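Long-range contact in GTP pyrophosphokinase YjbM (Bacillus subtilis, PDB 5DEC), which synthesises the alarmones pppGpp and ppGpp by transferring pyrophosphate from ATP to GTP or GDP, working as an allosterically regulated homotetramer: residues 44-55 with 79-89. Sequence-based numbering, arbitrary orientation.
Sequences HSPIEFVTGRVK and DIAGLRIMCQF
Phe49 to Val54 pair antiparallel with Ala81 to Met86, joining strand 49-54, outermost in this chain, to its neighbour in the mixed sheet of the RelA/SpoT synthetase domain. Backbone bonds link Phe49 with Met86, Thr51 with Arg84 and Arg53 with Gly82; beyond them Lys55 N donates to Ile80 O. A classic beta bulge sets Glu48 and Phe49 against Met86, whose O takes Glu48 N at 2.8 Å and, weakly, Phe49 N. On one face Met86, bent at chi2 (59°) and chi3 (69°), folds against one face of the Phe49 ring: CB makes a CH-pi contact 4.1 Å from the centroid, SD lies obliquely as a Met-aromatic partner, and CE reaches Phe49 CE2. Phe49 belongs to the allosteric pppGpp site. On the other face, toward helix 11-38, Ile47 CG1 meets Ile85 CG2 at 3.7 Å and Val50 CG1 touches Leu83 CD2. At Gly52 the strands come close, its CA 4.0 Å from Leu83 CG, and a beta carbon on this glycine would press against that CG. At the ATP-site end, Lys55 NZ forms a salt bridge to Asp79 OD2 (2.7 Å), approaching from above the carboxylate plane, while Asp79 OD1 pairs with Lys63; Asp79 also binds magnesium. A methionine in place of Lys55 would probably leave OD2 without this charged mate and the carboxylate less firmly oriented. At the far end, one edge of Phe89 points toward the His44 face in an offset edge-to-face pair, planes at 65°. His44 NE2 is hydrogen-bonded to Asp92, and a water bridges Ser45 O to Gln88 N, 2.9 Å from each.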
loop_
_atom_site.group_PDB
_atom_site.type_symbol
_atom_site.label_atom_id
_atom_site.label_comp_id
_atom_site.label_asym_id
_atom_site.label_seq_id
_atom_site.Cartn_x
_atom_site.Cartn_y
_atom_site.Cartn_z
ATOM N N HIS B 44 -7.948 23.072 -6.133
ATOM C CA HIS B 44 -7.767 22.120 -7.223
ATOM C C HIS B 44 -6.337 21.604 -7.252
ATOM O O HIS B 44 -5.399 22.368 -7.471
ATOM C CB HIS B 44 -8.113 22.741 -8.579
ATOM C CG HIS B 44 -7.735 21.874 -9.745
ATOM N ND1 HIS B 44 -8.366 20.683 -10.025
ATOM C CD2 HIS B 44 -6.765 22.021 -10.681
ATOM C CE1 HIS B 44 -7.810 20.137 -11.097
ATOM N NE2 HIS B 44 -6.838 20.926 -11.509
ATOM N N SER B 45 -6.165 20.303 -7.064
ATOM C CA SER B 45 -4.831 19.717 -7.199
ATOM C C SER B 45 -4.428 19.637 -8.674
ATOM O O SER B 45 -5.227 19.235 -9.515
ATOM C CB SER B 45 -4.781 18.331 -6.556
ATOM O OG SER B 45 -3.560 17.690 -6.879
ATOM N N PRO B 46 -3.198 20.053 -8.999
ATOM C CA PRO B 46 -2.702 19.937 -10.378
ATOM C C PRO B 46 -2.335 18.494 -10.758
ATOM O O PRO B 46 -2.015 18.217 -11.923
ATOM C CB PRO B 46 -1.468 20.851 -10.385
ATOM C CG PRO B 46 -0.998 20.856 -8.964
ATOM C CD PRO B 46 -2.247 20.759 -8.119
ATOM N N ILE B 47 -2.388 17.591 -9.791
ATOM C CA ILE B 47 -2.115 16.181 -10.032
ATOM C C ILE B 47 -3.321 15.331 -9.674
ATOM O O ILE B 47 -3.866 15.419 -8.575
ATOM C CB ILE B 47 -0.895 15.693 -9.234
ATOM C CG1 ILE B 47 0.380 16.377 -9.744
ATOM C CG2 ILE B 47 -0.783 14.172 -9.294
ATOM C CD1 ILE B 47 1.625 15.956 -8.992
ATOM N N GLU B 48 -3.742 14.496 -10.605
ATOM C CA GLU B 48 -4.864 13.624 -10.339
ATOM C C GLU B 48 -4.342 12.286 -9.764
ATOM O O GLU B 48 -4.789 11.848 -8.709
ATOM C CB GLU B 48 -5.672 13.416 -11.627
ATOM C CG GLU B 48 -7.029 12.837 -11.414
ATOM C CD GLU B 48 -8.009 13.864 -10.871
ATOM O OE1 GLU B 48 -7.593 15.004 -10.546
ATOM O OE2 GLU B 48 -9.203 13.522 -10.771
ATOM N N PHE B 49 -3.397 11.640 -10.441
ATOM C CA PHE B 49 -2.710 10.514 -9.817
ATOM C C PHE B 49 -1.330 10.274 -10.427
ATOM O O PHE B 49 -0.940 10.917 -11.407
ATOM C CB PHE B 49 -3.551 9.223 -9.894
ATOM C CG PHE B 49 -3.763 8.692 -11.289
ATOM C CD1 PHE B 49 -4.768 9.195 -12.106
ATOM C CD2 PHE B 49 -2.981 7.643 -11.761
ATOM C CE1 PHE B 49 -4.969 8.672 -13.390
ATOM C CE2 PHE B 49 -3.171 7.117 -13.049
ATOM C CZ PHE B 49 -4.167 7.640 -13.860
ATOM N N VAL B 50 -0.578 9.372 -9.800
ATOM C CA VAL B 50 0.820 9.132 -10.128
ATOM C C VAL B 50 1.085 7.641 -10.245
ATOM O O VAL B 50 0.696 6.898 -9.366
ATOM C CB VAL B 50 1.754 9.722 -9.051
ATOM C CG1 VAL B 50 3.208 9.503 -9.416
ATOM C CG2 VAL B 50 1.474 11.202 -8.848
ATOM N N THR B 51 1.721 7.206 -11.327
ATOM C CA THR B 51 2.137 5.813 -11.437
ATOM C C THR B 51 3.629 5.744 -11.684
ATOM O O THR B 51 4.237 6.715 -12.144
ATOM C CB THR B 51 1.429 5.072 -12.595
ATOM O OG1 THR B 51 1.911 5.569 -13.855
ATOM C CG2 THR B 51 -0.085 5.237 -12.499
ATOM N N GLY B 52 4.209 4.577 -11.431
ATOM C CA GLY B 52 5.621 4.378 -11.675
ATOM C C GLY B 52 5.921 2.931 -12.008
ATOM O O GLY B 52 5.202 2.018 -11.600
ATOM N N ARG B 53 6.984 2.731 -12.765
ATOM C CA ARG B 53 7.301 1.429 -13.319
ATOM C C ARG B 53 8.791 1.333 -13.632
ATOM O O ARG B 53 9.389 2.288 -14.150
ATOM C CB ARG B 53 6.419 1.199 -14.566
ATOM C CG ARG B 53 7.092 0.580 -15.759
ATOM C CD ARG B 53 7.304 -0.899 -15.590
ATOM N NE ARG B 53 6.102 -1.712 -15.654
ATOM C CZ ARG B 53 5.589 -2.171 -16.789
ATOM N NH1 ARG B 53 6.171 -1.876 -17.946
ATOM N NH2 ARG B 53 4.495 -2.917 -16.762
ATOM N N VAL B 54 9.399 0.187 -13.318
ATOM C CA VAL B 54 10.729 -0.134 -13.830
ATOM C C VAL B 54 10.586 -1.062 -15.031
ATOM O O VAL B 54 9.844 -2.039 -14.978
ATOM C CB VAL B 54 11.633 -0.784 -12.749
ATOM C CG1 VAL B 54 12.925 -1.321 -13.370
ATOM C CG2 VAL B 54 11.936 0.213 -11.665
ATOM N N LYS B 55 11.311 -0.755 -16.100
ATOM C CA LYS B 55 11.217 -1.505 -17.346
ATOM C C LYS B 55 11.590 -2.978 -17.174
ATOM O O LYS B 55 12.619 -3.293 -16.581
ATOM C CB LYS B 55 12.131 -0.869 -18.389
ATOM C CG LYS B 55 11.588 -0.873 -19.797
ATOM C CD LYS B 55 12.153 0.279 -20.614
ATOM C CE LYS B 55 11.153 0.752 -21.655
ATOM N NZ LYS B 55 11.800 1.611 -22.688
ATOM N N ASP B 79 15.088 5.733 -19.356
ATOM C CA ASP B 79 13.745 5.351 -18.926
ATOM C C ASP B 79 13.656 3.931 -18.380
ATOM O O ASP B 79 12.590 3.318 -18.401
ATOM C CB ASP B 79 12.766 5.501 -20.085
ATOM C CG ASP B 79 13.099 4.585 -21.241
ATOM O OD1 ASP B 79 14.290 4.258 -21.422
ATOM O OD2 ASP B 79 12.166 4.184 -21.962
ATOM N N ILE B 80 14.761 3.423 -17.855
ATOM C CA ILE B 80 14.716 2.173 -17.128
ATOM C C ILE B 80 13.755 2.357 -15.964
ATOM O O ILE B 80 12.890 1.505 -15.707
ATOM C CB ILE B 80 16.115 1.759 -16.656
ATOM C CG1 ILE B 80 16.980 1.445 -17.875
ATOM C CG2 ILE B 80 16.040 0.548 -15.733
ATOM C CD1 ILE B 80 18.448 1.302 -17.558
ATOM N N ALA B 81 13.887 3.492 -15.283
ATOM C CA ALA B 81 12.924 3.891 -14.264
ATOM C C ALA B 81 12.014 4.973 -14.835
ATOM O O ALA B 81 12.494 5.923 -15.474
ATOM C CB ALA B 81 13.636 4.394 -13.029
ATOM N N GLY B 82 10.709 4.845 -14.623
ATOM C CA GLY B 82 9.790 5.843 -15.163
ATOM C C GLY B 82 8.621 6.147 -14.249
ATOM O O GLY B 82 8.090 5.260 -13.580
ATOM N N LEU B 83 8.202 7.410 -14.216
ATOM C CA LEU B 83 6.963 7.758 -13.536
ATOM C C LEU B 83 6.038 8.460 -14.501
ATOM O O LEU B 83 6.478 9.029 -15.508
ATOM C CB LEU B 83 7.192 8.640 -12.309
ATOM C CG LEU B 83 7.593 7.815 -11.083
ATOM C CD1 LEU B 83 9.105 7.674 -11.032
ATOM C CD2 LEU B 83 7.031 8.386 -9.809
ATOM N N ARG B 84 4.748 8.406 -14.212
ATOM C CA ARG B 84 3.803 9.168 -15.015
ATOM C C ARG B 84 2.926 9.953 -14.092
ATOM O O ARG B 84 2.376 9.407 -13.120
ATOM C CB ARG B 84 2.973 8.262 -15.916
ATOM C CG ARG B 84 3.886 7.493 -16.855
ATOM C CD ARG B 84 3.207 6.924 -18.068
ATOM N NE ARG B 84 4.229 6.354 -18.941
ATOM C CZ ARG B 84 4.035 5.334 -19.766
ATOM N NH1 ARG B 84 2.833 4.782 -19.869
ATOM N NH2 ARG B 84 5.040 4.891 -20.514
ATOM N N ILE B 85 2.806 11.239 -14.394
ATOM C CA ILE B 85 1.980 12.123 -13.599
ATOM C C ILE B 85 0.790 12.502 -14.482
ATOM O O ILE B 85 0.984 13.047 -15.564
ATOM C CB ILE B 85 2.752 13.389 -13.159
ATOM C CG1 ILE B 85 3.994 13.010 -12.327
ATOM C CG2 ILE B 85 1.844 14.301 -12.370
ATOM C CD1 ILE B 85 4.895 14.236 -11.961
ATOM N N MET B 86 -0.426 12.207 -14.020
ATOM C CA MET B 86 -1.640 12.498 -14.793
ATOM C C MET B 86 -2.340 13.722 -14.211
ATOM O O MET B 86 -2.547 13.799 -13.002
ATOM C CB MET B 86 -2.596 11.304 -14.779
ATOM C CG MET B 86 -2.506 10.443 -16.030
ATOM S SD MET B 86 -0.853 9.767 -16.305
ATOM C CE MET B 86 -0.719 8.608 -14.961
ATOM N N CYS B 87 -2.698 14.662 -15.080
ATOM C CA CYS B 87 -3.347 15.904 -14.672
ATOM C C CYS B 87 -4.724 16.039 -15.317
ATOM O O CYS B 87 -4.938 15.559 -16.417
ATOM C CB CYS B 87 -2.477 17.106 -15.065
ATOM S SG CYS B 87 -0.742 16.959 -14.597
ATOM N N GLN B 88 -5.633 16.734 -14.647
ATOM C CA GLN B 88 -6.973 16.974 -15.173
ATOM C C GLN B 88 -6.984 17.916 -16.360
ATOM O O GLN B 88 -7.656 17.658 -17.357
ATOM C CB GLN B 88 -7.837 17.539 -14.064
ATOM C CG GLN B 88 -9.307 17.372 -14.246
ATOM C CD GLN B 88 -10.026 17.500 -12.926
ATOM O OE1 GLN B 88 -9.994 18.551 -12.298
ATOM N NE2 GLN B 88 -10.650 16.418 -12.481
ATOM N N PHE B 89 -6.244 19.015 -16.252
ATOM C CA PHE B 89 -6.260 20.063 -17.280
ATOM C C PHE B 89 -4.883 20.273 -17.908
ATOM O O PHE B 89 -3.848 20.086 -17.252
ATOM C CB PHE B 89 -6.749 21.397 -16.692
ATOM C CG PHE B 89 -8.128 21.336 -16.119
ATOM C CD1 PHE B 89 -9.241 21.403 -16.947
ATOM C CD2 PHE B 89 -8.322 21.189 -14.751
ATOM C CE1 PHE B 89 -10.527 21.342 -16.412
ATOM C CE2 PHE B 89 -9.608 21.120 -14.210
ATOM C CZ PHE B 89 -10.711 21.194 -15.040
HETATM O O HOH W 1 -5.348 17.485 -11.852
#